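Long-range contact in D-alanyl-D-alanine carboxypeptidase DacB2 (Mycobacterium tuberculosis H37Rv, PDB 4RYE), which probably trims the terminal D-alanine from peptidoglycan stem peptides as a serine D,D-carboxypeptidase of the S11 family: residues A111-N125 and A133-D145. Residues are numbered along the deposited sequence; the frame is centred on the assembly and turned at random.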
# COMPACT_ATOMS: atom_id res chain seq x y z
N ALA A 111 -2.54 -3.96 -15.54
CA ALA A 111 -3.48 -5.07 -15.68
C ALA A 111 -3.57 -5.52 -17.13
O ALA A 111 -3.73 -6.70 -17.42
CB ALA A 111 -4.85 -4.69 -15.15
N HIS A 112 -3.47 -4.56 -18.05
CA HIS A 112 -3.39 -4.84 -19.48
C HIS A 112 -2.19 -5.77 -19.77
O HIS A 112 -2.36 -6.81 -20.41
CB HIS A 112 -3.30 -3.51 -20.26
CG HIS A 112 -3.14 -3.65 -21.75
ND1 HIS A 112 -3.26 -2.57 -22.60
CD2 HIS A 112 -2.86 -4.72 -22.53
CE1 HIS A 112 -3.06 -2.97 -23.84
NE2 HIS A 112 -2.81 -4.27 -23.83
N MSE A 113 -1.01 -5.39 -19.29
CA MSE A 113 0.19 -6.23 -19.46
C MSE A 113 0.04 -7.62 -18.83
O MSE A 113 0.66 -8.57 -19.29
CB MSE A 113 1.43 -5.56 -18.85
CG MSE A 113 1.76 -4.23 -19.47
SE MSE A 113 3.45 -3.47 -18.81
CE MSE A 113 4.62 -4.84 -19.56
N LEU A 114 -0.77 -7.72 -17.79
CA LEU A 114 -0.91 -8.98 -17.07
C LEU A 114 -2.00 -9.88 -17.63
O LEU A 114 -2.24 -10.96 -17.11
CB LEU A 114 -1.16 -8.71 -15.59
CG LEU A 114 0.05 -8.11 -14.87
CD1 LEU A 114 -0.34 -7.50 -13.54
CD2 LEU A 114 1.13 -9.20 -14.69
N GLY A 115 -2.67 -9.44 -18.69
CA GLY A 115 -3.67 -10.26 -19.34
C GLY A 115 -5.10 -9.74 -19.22
O GLY A 115 -6.05 -10.42 -19.62
N GLY A 116 -5.26 -8.54 -18.68
CA GLY A 116 -6.57 -7.94 -18.57
C GLY A 116 -7.06 -7.74 -17.15
O GLY A 116 -6.46 -8.24 -16.20
N GLN A 117 -8.17 -7.02 -17.01
CA GLN A 117 -8.72 -6.69 -15.70
C GLN A 117 -9.11 -7.93 -14.89
O GLN A 117 -8.66 -8.10 -13.76
CB GLN A 117 -9.95 -5.78 -15.86
CG GLN A 117 -9.63 -4.40 -16.41
CD GLN A 117 -9.12 -3.45 -15.35
OE1 GLN A 117 -9.78 -3.24 -14.33
NE2 GLN A 117 -7.94 -2.88 -15.56
N ASP A 118 -9.93 -8.80 -15.47
CA ASP A 118 -10.40 -9.98 -14.74
C ASP A 118 -9.27 -10.93 -14.36
O ASP A 118 -9.22 -11.43 -13.25
CB ASP A 118 -11.46 -10.73 -15.56
CG ASP A 118 -12.77 -9.98 -15.65
OD1 ASP A 118 -12.85 -8.84 -15.14
OD2 ASP A 118 -13.73 -10.54 -16.23
N VAL A 119 -8.37 -11.16 -15.32
CA VAL A 119 -7.22 -12.02 -15.10
C VAL A 119 -6.31 -11.45 -14.02
O VAL A 119 -5.80 -12.17 -13.16
CB VAL A 119 -6.42 -12.23 -16.41
CG1 VAL A 119 -5.09 -12.89 -16.13
CG2 VAL A 119 -7.24 -13.05 -17.42
N THR A 120 -6.12 -10.13 -14.04
CA THR A 120 -5.23 -9.50 -13.08
C THR A 120 -5.80 -9.59 -11.67
O THR A 120 -5.07 -9.86 -10.70
CB THR A 120 -4.95 -8.03 -13.46
OG1 THR A 120 -4.28 -8.01 -14.73
CG2 THR A 120 -4.08 -7.34 -12.43
N VAL A 121 -7.11 -9.39 -11.55
CA VAL A 121 -7.76 -9.52 -10.26
C VAL A 121 -7.65 -10.97 -9.76
O VAL A 121 -7.37 -11.19 -8.58
CB VAL A 121 -9.22 -9.05 -10.31
CG1 VAL A 121 -9.96 -9.41 -9.02
CG2 VAL A 121 -9.25 -7.54 -10.55
N ALA A 122 -7.83 -11.94 -10.66
CA ALA A 122 -7.66 -13.34 -10.25
C ALA A 122 -6.23 -13.62 -9.79
O ALA A 122 -6.02 -14.31 -8.79
CB ALA A 122 -8.04 -14.29 -11.36
N LYS A 123 -5.24 -13.09 -10.51
CA LYS A 123 -3.84 -13.22 -10.08
C LYS A 123 -3.54 -12.55 -8.74
O LYS A 123 -2.77 -13.07 -7.93
CB LYS A 123 -2.88 -12.68 -11.15
CG LYS A 123 -2.87 -13.51 -12.44
CD LYS A 123 -1.97 -12.85 -13.49
CE LYS A 123 -1.86 -13.74 -14.74
NZ LYS A 123 -1.03 -13.10 -15.80
N MSE A 124 -4.13 -11.38 -8.49
CA MSE A 124 -3.95 -10.72 -7.20
C MSE A 124 -4.53 -11.55 -6.05
O MSE A 124 -3.90 -11.72 -5.01
CB MSE A 124 -4.59 -9.32 -7.22
CG MSE A 124 -3.81 -8.30 -8.04
SE MSE A 124 -4.95 -6.78 -8.49
CE MSE A 124 -5.13 -5.97 -6.72
N ASN A 125 -5.72 -12.08 -6.25
CA ASN A 125 -6.35 -12.92 -5.24
C ASN A 125 -5.57 -14.21 -5.03
O ASN A 125 -5.41 -14.66 -3.90
CB ASN A 125 -7.81 -13.18 -5.62
CG ASN A 125 -8.68 -11.97 -5.35
OD1 ASN A 125 -8.46 -11.25 -4.38
ND2 ASN A 125 -9.66 -11.73 -6.22
N ALA A 133 -2.80 -14.39 3.28
CA ALA A 133 -3.72 -13.27 3.49
C ALA A 133 -5.13 -13.68 3.05
O ALA A 133 -5.60 -13.28 1.99
CB ALA A 133 -3.23 -12.05 2.71
N THR A 134 -5.80 -14.47 3.88
CA THR A 134 -7.04 -15.11 3.45
C THR A 134 -8.29 -14.29 3.75
O THR A 134 -9.41 -14.72 3.49
CB THR A 134 -7.15 -16.50 4.09
OG1 THR A 134 -7.12 -16.36 5.51
CG2 THR A 134 -5.97 -17.37 3.65
N SER A 135 -8.10 -13.09 4.29
CA SER A 135 -9.22 -12.18 4.46
C SER A 135 -9.18 -11.09 3.41
O SER A 135 -9.90 -10.10 3.49
CB SER A 135 -9.21 -11.56 5.86
OG SER A 135 -9.28 -12.60 6.82
N THR A 136 -8.34 -11.29 2.40
CA THR A 136 -8.19 -10.29 1.36
C THR A 136 -8.84 -10.71 0.05
O THR A 136 -8.63 -11.81 -0.44
CB THR A 136 -6.72 -9.96 1.13
OG1 THR A 136 -6.20 -9.42 2.35
CG2 THR A 136 -6.56 -8.93 0.03
N HIS A 137 -9.64 -9.82 -0.52
CA HIS A 137 -10.29 -10.09 -1.80
C HIS A 137 -10.27 -8.82 -2.62
O HIS A 137 -10.91 -7.83 -2.26
CB HIS A 137 -11.73 -10.55 -1.57
CG HIS A 137 -12.48 -10.83 -2.84
ND1 HIS A 137 -12.17 -11.89 -3.66
CD2 HIS A 137 -13.51 -10.18 -3.43
CE1 HIS A 137 -12.98 -11.89 -4.70
NE2 HIS A 137 -13.80 -10.87 -4.59
N ALA A 138 -9.53 -8.84 -3.72
CA ALA A 138 -9.51 -7.71 -4.65
C ALA A 138 -10.68 -7.83 -5.61
O ALA A 138 -11.08 -8.94 -5.96
CB ALA A 138 -8.21 -7.70 -5.42
N THR A 139 -11.22 -6.69 -6.03
CA THR A 139 -12.26 -6.65 -7.05
C THR A 139 -11.80 -5.83 -8.25
O THR A 139 -12.37 -5.95 -9.33
CB THR A 139 -13.57 -6.05 -6.53
OG1 THR A 139 -13.33 -4.71 -6.07
CG2 THR A 139 -14.16 -6.89 -5.40
N THR A 140 -10.80 -4.97 -8.04
CA THR A 140 -10.19 -4.20 -9.13
C THR A 140 -8.68 -4.12 -8.92
O THR A 140 -8.21 -4.26 -7.79
CB THR A 140 -10.70 -2.74 -9.20
OG1 THR A 140 -10.34 -2.06 -7.99
CG2 THR A 140 -12.22 -2.69 -9.41
N PRO A 141 -7.92 -3.89 -10.00
CA PRO A 141 -6.47 -3.72 -9.83
C PRO A 141 -6.11 -2.46 -9.06
O PRO A 141 -5.06 -2.42 -8.41
CB PRO A 141 -5.96 -3.60 -11.27
CG PRO A 141 -7.00 -4.34 -12.10
CD PRO A 141 -8.30 -4.04 -11.41
N SER A 142 -6.97 -1.44 -9.11
CA SER A 142 -6.64 -0.13 -8.54
C SER A 142 -7.13 0.09 -7.11
O SER A 142 -6.61 0.96 -6.40
CB SER A 142 -7.22 0.97 -9.42
OG SER A 142 -8.63 0.94 -9.36
N GLY A 143 -8.14 -0.68 -6.69
CA GLY A 143 -8.76 -0.48 -5.39
C GLY A 143 -10.01 0.36 -5.49
O GLY A 143 -10.69 0.62 -4.50
N LEU A 144 -10.30 0.82 -6.70
CA LEU A 144 -11.56 1.50 -6.95
C LEU A 144 -12.68 0.49 -6.77
O LEU A 144 -12.45 -0.71 -6.87
CB LEU A 144 -11.60 2.05 -8.38
CG LEU A 144 -10.72 3.27 -8.67
CD1 LEU A 144 -10.73 3.62 -10.15
CD2 LEU A 144 -11.21 4.45 -7.85
N ASP A 145 -13.89 0.97 -6.46
CA ASP A 145 -15.03 0.06 -6.41
C ASP A 145 -15.21 -0.57 -7.79
O ASP A 145 -15.12 0.12 -8.80
CB ASP A 145 -16.31 0.79 -5.98
CG ASP A 145 -16.28 1.22 -4.52
OD1 ASP A 145 -15.71 0.49 -3.70
OD2 ASP A 145 -16.85 2.29 -4.18
O HOH W 1 -7.70 -14.40 -2.30
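Ala111, in the last turn of helix 104-113, sets its CB against CG of Pro141 at 3.7 Å, the first of several side chains that close round this proline ring. After the Schellman motif at Gly115, the chain starts helix 117-130 from Gly116, the N-cap residue. Gln117 bends at chi2 (-82°), and its side chain crosses that of Pro141 at about a right angle, with OE1 3.4 Å from Pro141 CD; its NE2 is hydrogen-bonded to Asn108. One turn on, Thr120 directs CG2 at the ring while its OG1 hydrogen-bonds back to Gly116 O. Val121 turns both methyls to the loop: CG1, anti to the backbone N (chi1 170°), meets Ala138 O at 3.3 Å, and CG2 touches both Thr139 O and Pro141 CD. The selenomethionine Met124 sets SE 3.7 Å from Pro141 CA, and its terminal CE touches both Thr140 O and Ala138 CB. Asn125 carries the polar part of the contact. Its OD1 uses an in-plane lone pair to accept from Ala138 N (2.7 Å, 163° at the hydrogen), and its ND2 gives a nearly straight bond of 3.1 Å to Ala138 O. The His137 ring lies beside this amide, the two planes almost parallel. A water bound to Asn125 O makes a weak further link to Thr136 O. The contact thus fastens the irregular chain after helix 117-130 back onto that helix in the helical part of the penicillin-binding fold. Beyond the proline, Ser142 O accepts a hydrogen bond from Lys50, the probable proton acceptor. Two bonds from one amide fix its rotation and satisfy both backbone polar groups of Ala138, whereas Pro141 is held by packing alone, from Ala111, Val121, Met124 and the amide of Gln117.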